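Penicillin-binding protein PbpB (PDB 6KGU) cross-links peptide subunits of peptidoglycan through its penicillin-sensitive transpeptidase domain, building the mycobacterial cell wall, and is a target of beta-lactam antibiotics. Local coordinates at residues R406-I411 against D429-V434; Q352-G357 against T389-T394. All blocks are in the same frame, centred on the assembly; numbering follows the deposited sequence.

Both contacts lie in the transpeptidase domain, away from the site of the probable acyl-ester serine, with centres about 11 Å apart. They follow one another along the chain: interaction 2 joins the loop 352-357 to the first turn of helix 390-401, and interaction 1 then pairs the connection after that helix with residues 429-434. They meet directly where 406-411 runs past the 352-357 loop: NH1 of Arg410 lies 2.9 Å from O of Thr354, a probable hydrogen bond, and a longer one probably joins Ile411 N to Val356 O. The two loops are thereby tied to each other and to helix 390-401, beside the mixed sheet that strand 412-416 enters.

Interaction 1: R406-I411 against D429-V434; sequences RVPPRI and DDIRVV
Arg406 and Ile431 face each other as an antiparallel hydrogen-bonded pair, and each satisfies both backbone polar groups of the other. Arg406 N donates to Ile431 O at 2.7 Å, and Ile431 N returns a bond to Arg406 O at 2.9 Å. Neither is straight, with N-H...O angles of 146° and 140°.

The two side chains leave on the same face and run side by side. Arg406 is extended as far as CD and bends at chi3 (65°), which turns its guanidinium over the end of Ile431, so that CD1 covers one face of the group, 3.2 Å from NH2. The polar end is held from elsewhere: NE donates to the carbonyl of Lys347, and NH2 is also hydrogen-bonded elsewhere in the structure. The pair makes up a two-stranded antiparallel sheet, 405-406 with 431-432, following helix 390-401 and separate from the two large sheets of the protein. Beyond it, Val433 CG2 packs on Arg406 CB at 3.8 Å, while Val433 O accepts from Lys347 NZ, so Lys347 bonds to both segments, through its carbonyl to Arg406 and through NZ to Val433. In the other direction the strand pairing gives way to Pro408, whose ring has no N-H to offer; its CG touches Ile431 CD1 at 4.0 Å. Val407 N, on the side away from 429-434, donates to Gln398 OE1 of helix 390-401, and the Val407 side chain lies alongside Asp430, CG2 to OD1 3.7 Å.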
loop_
_atom_site.group_PDB
_atom_site.type_symbol
_atom_site.label_atom_id
_atom_site.label_comp_id
_atom_site.label_asym_id
_atom_site.label_seq_id
_atom_site.Cartn_x
_atom_site.Cartn_y
_atom_site.Cartn_z
ATOM N N ARG A 406 2.834 14.304 3.170
ATOM C CA ARG A 406 2.453 12.970 3.602
ATOM C C ARG A 406 1.492 13.070 4.771
ATOM O O ARG A 406 1.745 13.805 5.731
ATOM C CB ARG A 406 3.686 12.172 4.003
ATOM C CG ARG A 406 3.410 10.686 4.263
ATOM C CD ARG A 406 4.709 9.911 4.297
ATOM N NE ARG A 406 5.587 10.272 5.410
ATOM C CZ ARG A 406 5.444 9.839 6.664
ATOM N NH1 ARG A 406 4.443 9.032 6.992
ATOM N NH2 ARG A 406 6.315 10.206 7.594
ATOM N N VAL A 407 0.380 12.350 4.680
ATOM C CA VAL A 407 -0.585 12.278 5.770
ATOM C C VAL A 407 -0.650 10.815 6.203
ATOM O O VAL A 407 -1.163 9.968 5.456
ATOM C CB VAL A 407 -1.964 12.819 5.349
ATOM C CG1 VAL A 407 -2.954 12.784 6.535
ATOM C CG2 VAL A 407 -1.845 14.256 4.799
ATOM N N PRO A 408 -0.139 10.476 7.385
ATOM C CA PRO A 408 -0.132 9.077 7.830
ATOM C C PRO A 408 -1.519 8.464 7.729
ATOM O O PRO A 408 -2.515 9.077 8.137
ATOM C CB PRO A 408 0.336 9.181 9.286
ATOM C CG PRO A 408 1.194 10.432 9.297
ATOM C CD PRO A 408 0.442 11.380 8.388
ATOM N N PRO A 409 -1.630 7.275 7.144
ATOM C CA PRO A 409 -2.952 6.688 6.912
ATOM C C PRO A 409 -3.643 6.327 8.212
ATOM O O PRO A 409 -3.004 5.972 9.201
ATOM C CB PRO A 409 -2.644 5.433 6.079
ATOM C CG PRO A 409 -1.224 5.129 6.368
ATOM C CD PRO A 409 -0.544 6.433 6.623
ATOM N N ARG A 410 -4.975 6.401 8.187
ATOM C CA ARG A 410 -5.806 6.066 9.331
ATOM C C ARG A 410 -6.991 5.259 8.834
ATOM O O ARG A 410 -7.505 5.504 7.735
ATOM C CB ARG A 410 -6.321 7.342 10.061
ATOM C CG ARG A 410 -5.233 8.200 10.708
ATOM C CD ARG A 410 -4.661 7.469 11.901
ATOM N NE ARG A 410 -3.661 8.229 12.649
ATOM C CZ ARG A 410 -2.348 8.132 12.482
ATOM N NH1 ARG A 410 -1.840 7.309 11.562
ATOM N NH2 ARG A 410 -1.524 8.854 13.249
ATOM N N ILE A 411 -7.442 4.316 9.655
ATOM C CA ILE A 411 -8.578 3.484 9.298
ATOM C C ILE A 411 -9.769 3.689 10.226
ATOM O O ILE A 411 -10.884 3.266 9.873
ATOM C CB ILE A 411 -8.190 1.990 9.241
ATOM C CG1 ILE A 411 -9.252 1.189 8.449
ATOM C CG2 ILE A 411 -8.039 1.421 10.641
ATOM C CD1 ILE A 411 -8.712 -0.075 7.794
ATOM N N ASP A 429 -0.850 14.777 12.082
ATOM C CA ASP A 429 -0.180 15.968 11.581
ATOM C C ASP A 429 0.454 15.724 10.210
ATOM O O ASP A 429 1.064 14.676 9.970
ATOM C CB ASP A 429 0.882 16.425 12.577
ATOM C CG ASP A 429 0.287 17.243 13.717
ATOM O OD1 ASP A 429 -0.703 17.967 13.478
ATOM O OD2 ASP A 429 0.798 17.152 14.850
ATOM N N ASP A 430 0.288 16.716 9.324
ATOM C CA ASP A 430 0.970 16.801 8.040
ATOM C C ASP A 430 2.472 16.599 8.187
ATOM O O ASP A 430 3.083 16.995 9.186
ATOM C CB ASP A 430 0.748 18.181 7.407
ATOM C CG ASP A 430 -0.628 18.349 6.800
ATOM O OD1 ASP A 430 -1.421 17.384 6.764
ATOM O OD2 ASP A 430 -0.915 19.470 6.336
ATOM N N ILE A 431 3.077 16.019 7.151
ATOM C CA ILE A 431 4.527 15.899 7.044
ATOM C C ILE A 431 4.930 16.322 5.636
ATOM O O ILE A 431 4.682 15.589 4.668
ATOM C CB ILE A 431 5.027 14.481 7.347
ATOM C CG1 ILE A 431 4.501 14.020 8.710
ATOM C CG2 ILE A 431 6.552 14.444 7.280
ATOM C CD1 ILE A 431 4.579 12.550 8.925
ATOM N N ARG A 432 5.559 17.494 5.526
ATOM C CA ARG A 432 6.076 18.011 4.263
ATOM C C ARG A 432 7.307 17.204 3.854
ATOM O O ARG A 432 8.327 17.226 4.550
ATOM C CB ARG A 432 6.404 19.496 4.430
ATOM C CG ARG A 432 7.258 20.147 3.319
ATOM C CD ARG A 432 6.496 20.322 2.016
ATOM N NE ARG A 432 5.272 21.107 2.158
ATOM C CZ ARG A 432 4.365 21.224 1.198
ATOM N NH1 ARG A 432 4.545 20.602 0.026
ATOM N NH2 ARG A 432 3.264 21.931 1.402
ATOM N N VAL A 433 7.208 16.470 2.747
ATOM C CA VAL A 433 8.310 15.658 2.224
ATOM C C VAL A 433 9.049 16.377 1.100
ATOM O O VAL A 433 10.276 16.443 1.092
ATOM C CB VAL A 433 7.786 14.286 1.738
ATOM C CG1 VAL A 433 8.938 13.453 1.177
ATOM C CG2 VAL A 433 7.034 13.543 2.852
ATOM N N VAL A 434 8.309 16.874 0.115
ATOM C CA VAL A 434 8.848 17.673 -0.976
ATOM C C VAL A 434 7.846 18.782 -1.252
ATOM O O VAL A 434 6.714 18.750 -0.767
ATOM C CB VAL A 434 9.093 16.845 -2.258
ATOM C CG1 VAL A 434 10.130 15.767 -2.021
ATOM C CG2 VAL A 434 7.761 16.265 -2.762
#

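Interaction 2: Q352-G357 against T389-T394; sequences QRTGVG and TLLQMT
The carboxamide of Gln392 turns its NE2 edge to the loop 352-357 and its OE1 to the helix start. Gln392 NE2 donates to Gln352 O at 2.7 Å; the acceptor lies in the amide plane, yet the donor sits 59° above the plane of the Gln352 carbonyl, away from its lone pairs. NE2 of Gln392 also bonds Ala363 O, while Gln392 OE1 accepts from Thr389 N at 3.0 Å. Held by these three bonds, the amide has little freedom to flip. Its chain is extended beyond CG (chi2 177°), which carries the group out from the helix to the loop.

Further along the loop, Leu391 lays CD2 against both Thr354 and Val356. Leu391 CD2 lies 3.5 Å from Thr354 OG1 and 3.7 Å from Val356 CG1. Thr354 OG1, besides this contact, is bonded to Glu361 OE2 and accepts a weak bond from Val356 N. Pro409 touches both Thr354 and Leu391.

Thr389 OG1, in turn, accepts from Gln392 N at 3.0 Å in a nearly straight bond (168°). The reciprocal bonds of Thr389 and Gln392 make a capping box at the N-terminus of helix 390-401 in the transpeptidase domain.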
loop_
_atom_site.group_PDB
_atom_site.type_symbol
_atom_site.label_atom_id
_atom_site.label_comp_id
_atom_site.label_asym_id
_atom_site.label_seq_id
_atom_site.Cartn_x
_atom_site.Cartn_y
_atom_site.Cartn_z
ATOM N N GLN A 352 9.224 3.264 10.189
ATOM C CA GLN A 352 8.395 3.707 11.298
ATOM C C GLN A 352 6.955 3.260 11.062
ATOM O O GLN A 352 6.439 3.367 9.946
ATOM C CB GLN A 352 8.467 5.258 11.453
ATOM C CG GLN A 352 9.878 5.871 11.189
ATOM C CD GLN A 352 9.849 7.257 10.475
ATOM O OE1 GLN A 352 9.370 8.243 11.042
ATOM N NE2 GLN A 352 10.371 7.322 9.235
ATOM N N ARG A 353 6.311 2.756 12.115
ATOM C CA ARG A 353 4.879 2.481 12.069
ATOM C C ARG A 353 4.089 3.730 11.692
ATOM O O ARG A 353 4.408 4.843 12.119
ATOM C CB ARG A 353 4.377 1.972 13.425
ATOM C CG ARG A 353 4.678 0.532 13.679
ATOM C CD ARG A 353 4.211 0.111 15.068
ATOM N NE ARG A 353 4.606 -1.269 15.307
ATOM C CZ ARG A 353 5.712 -1.632 15.944
ATOM N NH1 ARG A 353 6.538 -0.707 16.426
ATOM N NH2 ARG A 353 5.992 -2.923 16.100
ATOM N N THR A 354 3.023 3.534 10.914
ATOM C CA THR A 354 2.198 4.657 10.509
ATOM C C THR A 354 1.300 5.150 11.640
ATOM O O THR A 354 0.874 6.308 11.601
ATOM C CB THR A 354 1.311 4.286 9.320
ATOM O OG1 THR A 354 0.364 3.296 9.742
ATOM C CG2 THR A 354 2.136 3.758 8.139
ATOM N N GLY A 355 0.994 4.299 12.624
ATOM C CA GLY A 355 -0.056 4.603 13.582
ATOM C C GLY A 355 -1.462 4.481 13.025
ATOM O O GLY A 355 -2.381 5.157 13.511
ATOM N N VAL A 356 -1.665 3.617 12.022
ATOM C CA VAL A 356 -2.954 3.542 11.323
ATOM C C VAL A 356 -4.097 3.109 12.236
ATOM O O VAL A 356 -5.271 3.349 11.914
ATOM C CB VAL A 356 -2.825 2.590 10.103
ATOM C CG1 VAL A 356 -2.412 1.197 10.560
ATOM C CG2 VAL A 356 -4.126 2.532 9.314
ATOM N N GLY A 357 -3.799 2.486 13.372
ATOM C CA GLY A 357 -4.854 2.010 14.244
ATOM C C GLY A 357 -5.259 0.571 14.001
ATOM O O GLY A 357 -6.431 0.219 14.199
ATOM N N THR A 389 6.148 -2.300 4.719
ATOM C CA THR A 389 4.834 -2.875 4.513
ATOM C C THR A 389 4.174 -2.291 3.269
ATOM O O THR A 389 4.571 -1.247 2.742
ATOM C CB THR A 389 3.952 -2.639 5.734
ATOM O OG1 THR A 389 3.715 -1.241 5.871
ATOM C CG2 THR A 389 4.654 -3.152 6.999
ATOM N N LEU A 390 3.145 -2.997 2.796
ATOM C CA LEU A 390 2.306 -2.472 1.726
ATOM C C LEU A 390 1.727 -1.111 2.090
ATOM O O LEU A 390 1.646 -0.212 1.240
ATOM C CB LEU A 390 1.175 -3.465 1.411
ATOM C CG LEU A 390 0.377 -3.113 0.147
ATOM C CD1 LEU A 390 1.326 -2.912 -1.015
ATOM C CD2 LEU A 390 -0.666 -4.204 -0.198
ATOM N N LEU A 391 1.302 -0.940 3.347
ATOM C CA LEU A 391 0.715 0.339 3.745
ATOM C C LEU A 391 1.748 1.461 3.696
ATOM O O LEU A 391 1.453 2.570 3.229
ATOM C CB LEU A 391 0.104 0.229 5.149
ATOM C CG LEU A 391 -0.540 1.510 5.672
ATOM C CD1 LEU A 391 -1.712 1.955 4.783
ATOM C CD2 LEU A 391 -0.999 1.323 7.126
ATOM N N GLN A 392 2.957 1.201 4.219
ATOM C CA GLN A 392 4.044 2.174 4.118
ATOM C C GLN A 392 4.344 2.521 2.659
ATOM O O GLN A 392 4.522 3.692 2.310
ATOM C CB GLN A 392 5.306 1.612 4.777
ATOM C CG GLN A 392 5.268 1.615 6.296
ATOM C CD GLN A 392 6.506 0.991 6.889
ATOM O OE1 GLN A 392 7.038 0.029 6.335
ATOM N NE2 GLN A 392 6.967 1.524 8.029
ATOM N N MET A 393 4.467 1.500 1.807
ATOM C CA MET A 393 4.730 1.734 0.389
ATOM C C MET A 393 3.665 2.637 -0.211
ATOM O O MET A 393 3.975 3.653 -0.846
ATOM C CB MET A 393 4.781 0.391 -0.352
ATOM C CG MET A 393 5.095 0.485 -1.839
ATOM S SD MET A 393 4.886 -1.122 -2.661
ATOM C CE MET A 393 3.238 -0.940 -3.350
ATOM N N THR A 394 2.396 2.283 0.001
ATOM C CA THR A 394 1.294 3.097 -0.492
ATOM C C THR A 394 1.317 4.497 0.118
ATOM O O THR A 394 0.977 5.478 -0.550
ATOM C CB THR A 394 -0.027 2.385 -0.197
ATOM O OG1 THR A 394 0.059 1.037 -0.678
ATOM C CG2 THR A 394 -1.176 3.067 -0.888
#